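Local coordinates for protein hemolysin (Streptococcus suis, PDB 3HVN) that probably lyses host cells by binding cholesterol-containing membranes, inserting into them and assembling into oligomeric pores, at residues A[454-459]-A[471-476]; A[405-410]-A[427-432]. The protein carries 1 engineered substitution. One frame throughout, in Å; residues are numbered along the deposited sequence.

Contact 1: residues A[454-459]-A[471-476]; sequences HVNIQE and VYDKDL
His454 bridges two carboxylates of the facing strand, one at each ring nitrogen. Its ND1 donates to OD2 of Asp475 at 2.6 Å, with the acceptor 31° off the ring plane; NE2 makes a weak bond to OD1 of Asp473, also at 2.6 Å. Because CG stands anti to the backbone N, chi1 180°, the imidazole is carried across segment 471-476 and ends up between the two aspartates. The carboxylate of Asp473 stands nearly upright to the ring, its plane turned by 86°.

The main chains run antiparallel. Val455 and Lys474 exchange a pair of hydrogen bonds, Val455 N to Lys474 O measuring 2.8 Å. Further along, Ile457 N bonds to Tyr472 O, while Ile457 O receives both Tyr472 N at 2.8 Å and Val471 N at 3.0 Å, because Val471 and Tyr472 together oppose Ile457 in a classic beta bulge.

The opposite face is largely apolar. Val455 forks between two neighbours, CG1 reaching CE2 of Tyr472 at 3.9 Å and CG2 reaching CD1 of Leu476 at 3.5 Å. Behind them lies strand 481-487, where Ile484 touches Val455 and Ile457. The Tyr472 ring meets Tyr495 edge-to-face; its hydroxyl bonds to Asp497, and Lys474 NZ to Tyr495 OH. This hairpin's tip, from Glu459 onward, carries the tryptophan-rich undecapeptide of cholesterol-dependent cytolysins.

If both imidazole nitrogens donate, the weaker NE2 bond included, the two carboxylates would favour a doubly protonated His454 with a raised pKa.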
loop_
_atom_site.group_PDB
_atom_site.type_symbol
_atom_site.label_atom_id
_atom_site.label_comp_id
_atom_site.label_asym_id
_atom_site.label_seq_id
_atom_site.Cartn_x
_atom_site.Cartn_y
_atom_site.Cartn_z
ATOM N N HIS A 454 -31.388 12.137 21.611
ATOM C CA HIS A 454 -31.909 13.144 22.526
ATOM C C HIS A 454 -32.753 12.526 23.635
ATOM O O HIS A 454 -33.609 11.669 23.383
ATOM C CB HIS A 454 -32.720 14.204 21.780
ATOM C CG HIS A 454 -33.272 15.270 22.674
ATOM N ND1 HIS A 454 -32.497 16.287 23.187
ATOM C CD2 HIS A 454 -34.523 15.473 23.153
ATOM C CE1 HIS A 454 -33.246 17.072 23.940
ATOM N NE2 HIS A 454 -34.479 16.601 23.935
ATOM N N VAL A 455 -32.505 12.977 24.861
ATOM C CA VAL A 455 -33.216 12.475 26.030
ATOM C C VAL A 455 -33.980 13.586 26.743
ATOM O O VAL A 455 -33.410 14.621 27.103
ATOM C CB VAL A 455 -32.255 11.806 27.030
ATOM C CG1 VAL A 455 -33.001 11.401 28.296
ATOM C CG2 VAL A 455 -31.579 10.604 26.389
ATOM N N ASN A 456 -35.275 13.355 26.938
ATOM C CA ASN A 456 -36.139 14.297 27.641
ATOM C C ASN A 456 -37.020 13.582 28.659
ATOM O O ASN A 456 -37.921 12.825 28.295
ATOM C CB ASN A 456 -37.005 15.074 26.646
ATOM C CG ASN A 456 -37.881 16.119 27.318
ATOM O OD1 ASN A 456 -38.313 15.947 28.459
ATOM N ND2 ASN A 456 -38.152 17.207 26.608
ATOM N N ILE A 457 -36.753 13.827 29.937
ATOM C CA ILE A 457 -37.544 13.247 31.012
ATOM C C ILE A 457 -38.112 14.328 31.925
ATOM O O ILE A 457 -37.392 15.232 32.365
ATOM C CB ILE A 457 -36.724 12.241 31.838
ATOM C CG1 ILE A 457 -35.380 12.849 32.233
ATOM C CG2 ILE A 457 -36.497 10.972 31.045
ATOM C CD1 ILE A 457 -34.372 11.838 32.730
ATOM N N GLN A 458 -39.409 14.226 32.198
ATOM C CA GLN A 458 -40.106 15.208 33.019
ATOM C C GLN A 458 -40.726 14.538 34.242
ATOM O O GLN A 458 -40.886 13.318 34.276
ATOM C CB GLN A 458 -41.189 15.908 32.196
ATOM C CG GLN A 458 -40.700 16.432 30.855
ATOM C CD GLN A 458 -41.832 16.891 29.956
ATOM O OE1 GLN A 458 -42.955 17.102 30.412
ATOM N NE2 GLN A 458 -41.539 17.048 28.670
ATOM N N GLU A 459 -41.074 15.340 35.244
ATOM C CA GLU A 459 -41.674 14.814 36.466
ATOM C C GLU A 459 -42.991 15.507 36.798
ATOM O O GLU A 459 -43.101 16.730 36.714
ATOM C CB GLU A 459 -40.692 14.921 37.637
ATOM C CG GLU A 459 -41.344 14.992 39.007
ATOM C CD GLU A 459 -41.703 16.410 39.404
ATOM O OE1 GLU A 459 -41.218 17.352 38.743
ATOM O OE2 GLU A 459 -42.465 16.584 40.377
ATOM N N VAL A 471 -37.504 17.748 33.905
ATOM C CA VAL A 471 -36.425 17.382 34.812
ATOM C C VAL A 471 -35.083 17.292 34.097
ATOM O O VAL A 471 -34.051 17.688 34.641
ATOM C CB VAL A 471 -36.710 16.038 35.510
ATOM C CG1 VAL A 471 -35.475 15.546 36.249
ATOM C CG2 VAL A 471 -37.884 16.179 36.457
ATOM N N TYR A 472 -35.102 16.768 32.876
ATOM C CA TYR A 472 -33.873 16.570 32.118
ATOM C C TYR A 472 -34.166 16.646 30.623
ATOM O O TYR A 472 -35.178 16.129 30.157
ATOM C CB TYR A 472 -33.255 15.220 32.487
ATOM C CG TYR A 472 -31.940 14.897 31.812
ATOM C CD1 TYR A 472 -30.740 15.001 32.503
ATOM C CD2 TYR A 472 -31.900 14.466 30.492
ATOM C CE1 TYR A 472 -29.536 14.698 31.895
ATOM C CE2 TYR A 472 -30.700 14.162 29.876
ATOM C CZ TYR A 472 -29.522 14.279 30.581
ATOM O OH TYR A 472 -28.326 13.976 29.971
ATOM N N ASP A 473 -33.284 17.300 29.877
ATOM C CA ASP A 473 -33.489 17.482 28.445
ATOM C C ASP A 473 -32.167 17.773 27.753
ATOM O O ASP A 473 -31.667 18.897 27.809
ATOM C CB ASP A 473 -34.468 18.630 28.194
ATOM C CG ASP A 473 -34.905 18.717 26.746
ATOM O OD1 ASP A 473 -35.302 17.676 26.183
ATOM O OD2 ASP A 473 -34.858 19.827 26.173
ATOM N N LYS A 474 -31.598 16.766 27.097
ATOM C CA LYS A 474 -30.280 16.934 26.491
ATOM C C LYS A 474 -30.071 16.140 25.206
ATOM O O LYS A 474 -30.639 15.060 25.022
ATOM C CB LYS A 474 -29.179 16.563 27.490
ATOM C CG LYS A 474 -29.080 17.474 28.701
ATOM C CD LYS A 474 -27.936 17.050 29.609
ATOM C CE LYS A 474 -27.907 17.869 30.889
ATOM N NZ LYS A 474 -26.844 17.397 31.820
ATOM N N ASP A 475 -29.247 16.694 24.320
ATOM C CA ASP A 475 -28.715 15.949 23.190
ATOM C C ASP A 475 -27.521 15.159 23.704
ATOM O O ASP A 475 -26.600 15.729 24.290
ATOM C CB ASP A 475 -28.265 16.898 22.078
ATOM C CG ASP A 475 -29.411 17.696 21.488
ATOM O OD1 ASP A 475 -29.142 18.687 20.776
ATOM O OD2 ASP A 475 -30.580 17.334 21.734
ATOM N N LEU A 476 -27.535 13.848 23.497
ATOM C CA LEU A 476 -26.487 12.995 24.047
ATOM C C LEU A 476 -25.687 12.269 22.973
ATOM O O LEU A 476 -26.252 11.770 22.000
ATOM C CB LEU A 476 -27.081 11.981 25.027
ATOM C CG LEU A 476 -27.780 12.558 26.260
ATOM C CD1 LEU A 476 -28.265 11.442 27.169
ATOM C CD2 LEU A 476 -26.850 13.497 27.010
#

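Contact 2: residues A[405-410]-A[427-432]; sequences AKYNIT and KAWDKN
Trp429 crosses Ile409 and Tyr407 obliquely, and its three contacts come from different directions. CB of Tyr407 sits at the indole edge, 3.5 Å from CZ3 of Trp429, while the two aromatic rings meet obliquely with planes 69° apart. Ile409 has CG1 between its backbone N and carbonyl carbon, chi1 65°, which turns CG1 toward Trp429; CD1, extended from it, lies 3.9 Å from CG of the indole. CB of Lys431, from the same turn, lies over one indole face, toward its rim. NE1 of Trp429 is hydrogen-bonded to OE2 of Glu442, whose OE1 forms a salt bridge with Lys431 NZ.

Here strand 422-437 is interrupted by a type I beta turn from Trp429 to Asn432, in a hairpin with strand 404-416 of the C-terminal beta-sandwich domain. Across the break the amide of Asn432 pairs with a backbone: its OD1 accepts from Ile409 N at 2.7 Å, and its ND2 donates to Ile409 O at 2.8 Å, approaching from well above the carbonyl plane. Ile409 O also takes Trp429 N at 2.8 Å, so two donors grip one oxygen. The amide of Asn408 is turned 83° against that of Asn432.

Where regular pairing resumes, Thr410 faces Ala428, and its OG1 donates to Lys427 O at 2.6 Å. Within the turn, Lys431 lines the pocket of a bound heptane-1,2,3-triol, its side chain about 4 Å away.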
loop_
_atom_site.group_PDB
_atom_site.type_symbol
_atom_site.label_atom_id
_atom_site.label_comp_id
_atom_site.label_asym_id
_atom_site.label_seq_id
_atom_site.Cartn_x
_atom_site.Cartn_y
_atom_site.Cartn_z
ATOM N N ALA A 405 -42.864 9.992 36.392
ATOM C CA ALA A 405 -41.950 10.623 35.446
ATOM C C ALA A 405 -42.260 10.277 33.992
ATOM O O ALA A 405 -42.278 9.108 33.609
ATOM C CB ALA A 405 -40.512 10.256 35.782
ATOM N N LYS A 406 -42.504 11.308 33.190
ATOM C CA LYS A 406 -42.677 11.142 31.753
ATOM C C LYS A 406 -41.325 10.966 31.075
ATOM O O LYS A 406 -40.441 11.814 31.210
ATOM C CB LYS A 406 -43.387 12.357 31.151
ATOM C CG LYS A 406 -44.895 12.222 31.031
ATOM C CD LYS A 406 -45.509 13.509 30.497
ATOM C CE LYS A 406 -46.951 13.304 30.062
ATOM N NZ LYS A 406 -47.048 12.451 28.846
ATOM N N TYR A 407 -41.166 9.864 30.349
ATOM C CA TYR A 407 -39.943 9.642 29.582
ATOM C C TYR A 407 -40.148 9.993 28.113
ATOM O O TYR A 407 -41.257 9.887 27.592
ATOM C CB TYR A 407 -39.460 8.197 29.726
ATOM C CG TYR A 407 -38.460 7.996 30.842
ATOM C CD1 TYR A 407 -38.865 7.961 32.170
ATOM C CD2 TYR A 407 -37.107 7.838 30.567
ATOM C CE1 TYR A 407 -37.951 7.777 33.192
ATOM C CE2 TYR A 407 -36.186 7.655 31.582
ATOM C CZ TYR A 407 -36.614 7.625 32.893
ATOM O OH TYR A 407 -35.700 7.442 33.905
ATOM N N ASN A 408 -39.077 10.419 27.450
ATOM C CA ASN A 408 -39.155 10.805 26.045
ATOM C C ASN A 408 -37.778 10.892 25.389
ATOM O O ASN A 408 -37.142 11.946 25.398
ATOM C CB ASN A 408 -39.892 12.138 25.902
ATOM C CG ASN A 408 -40.276 12.441 24.467
ATOM O OD1 ASN A 408 -40.174 11.582 23.591
ATOM N ND2 ASN A 408 -40.724 13.666 24.220
ATOM N N ILE A 409 -37.326 9.779 24.820
ATOM C CA ILE A 409 -36.020 9.727 24.171
ATOM C C ILE A 409 -36.133 9.380 22.686
ATOM O O ILE A 409 -36.896 8.484 22.293
ATOM C CB ILE A 409 -35.070 8.736 24.877
ATOM C CG1 ILE A 409 -35.593 7.307 24.752
ATOM C CG2 ILE A 409 -34.904 9.111 26.342
ATOM C CD1 ILE A 409 -34.770 6.288 25.507
ATOM N N THR A 410 -35.365 10.092 21.866
ATOM C CA THR A 410 -35.471 9.954 20.417
ATOM C C THR A 410 -34.114 9.972 19.713
ATOM O O THR A 410 -33.103 10.356 20.299
ATOM C CB THR A 410 -36.356 11.066 19.820
ATOM O OG1 THR A 410 -36.586 10.809 18.429
ATOM C CG2 THR A 410 -35.684 12.422 19.978
ATOM N N LYS A 427 -36.700 7.892 14.739
ATOM C CA LYS A 427 -36.915 6.818 15.702
ATOM C C LYS A 427 -37.104 7.393 17.102
ATOM O O LYS A 427 -36.448 8.362 17.475
ATOM C CB LYS A 427 -35.740 5.839 15.693
ATOM C CG LYS A 427 -35.774 4.823 14.561
ATOM C CD LYS A 427 -36.934 3.856 14.726
ATOM C CE LYS A 427 -36.815 2.676 13.773
ATOM N NZ LYS A 427 -36.787 3.107 12.349
ATOM N N ALA A 428 -38.005 6.792 17.872
ATOM C CA ALA A 428 -38.270 7.245 19.233
ATOM C C ALA A 428 -38.554 6.054 20.137
ATOM O O ALA A 428 -38.990 5.004 19.666
ATOM C CB ALA A 428 -39.437 8.217 19.250
ATOM N N TRP A 429 -38.306 6.211 21.435
ATOM C CA TRP A 429 -38.548 5.112 22.368
ATOM C C TRP A 429 -40.014 4.682 22.358
ATOM O O TRP A 429 -40.917 5.518 22.394
ATOM C CB TRP A 429 -38.111 5.489 23.784
ATOM C CG TRP A 429 -38.109 4.335 24.741
ATOM C CD1 TRP A 429 -37.725 3.054 24.476
ATOM C CD2 TRP A 429 -38.486 4.363 26.123
ATOM N NE1 TRP A 429 -37.851 2.279 25.603
ATOM C CE2 TRP A 429 -38.316 3.059 26.628
ATOM C CE3 TRP A 429 -38.957 5.363 26.980
ATOM C CZ2 TRP A 429 -38.597 2.730 27.951
ATOM C CZ3 TRP A 429 -39.237 5.033 28.294
ATOM C CH2 TRP A 429 -39.056 3.728 28.766
ATOM N N ASP A 430 -40.240 3.372 22.307
ATOM C CA ASP A 430 -41.592 2.826 22.219
ATOM C C ASP A 430 -42.462 3.224 23.409
ATOM O O ASP A 430 -43.690 3.204 23.321
ATOM C CB ASP A 430 -41.550 1.300 22.082
ATOM C CG ASP A 430 -40.940 0.618 23.292
ATOM O OD1 ASP A 430 -40.288 1.307 24.103
ATOM O OD2 ASP A 430 -41.110 -0.612 23.428
ATOM N N LYS A 431 -41.825 3.583 24.517
ATOM C CA LYS A 431 -42.551 3.994 25.713
ATOM C C LYS A 431 -42.507 5.509 25.892
ATOM O O LYS A 431 -42.856 6.034 26.952
ATOM C CB LYS A 431 -41.995 3.287 26.951
ATOM C CG LYS A 431 -41.998 1.768 26.847
ATOM C CD LYS A 431 -41.561 1.118 28.150
ATOM C CE LYS A 431 -41.379 -0.383 27.985
ATOM N NZ LYS A 431 -40.301 -0.707 27.007
ATOM N N ASN A 432 -42.075 6.210 24.849
ATOM C CA ASN A 432 -42.068 7.667 24.869
ATOM C C ASN A 432 -43.433 8.224 25.240
ATOM O O ASN A 432 -44.465 7.626 24.933
ATOM C CB ASN A 432 -41.614 8.232 23.521
ATOM C CG ASN A 432 -40.114 8.406 23.441
ATOM O OD1 ASN A 432 -39.391 8.083 24.383
ATOM N ND2 ASN A 432 -39.637 8.923 22.315
#

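In the fold
Contacts 1 and 2 lie in one four-stranded antiparallel sheet, each within a hairpin, and each contributes one of its two central strands: 404-416 and 450-460 are neighbours, joined by probable backbone hydrogen bonds from His454 N to Thr410 O and from Asn456 N to Asn408 O. Both are partly buried, with a mainly apolar face toward the sandwich interior; the polar ends of Tyr472 and Lys474 are exceptions in contact 1. Their chemistry differs. In contact 1 backbone pairing runs on through a bulge, and the outward face is charged; in contact 2 a turn interrupts the outer strand, a side-chain amide takes over the pairing, and the bound triol lies close by. Ile457 of contact 1 packs on Tyr407 of contact 2.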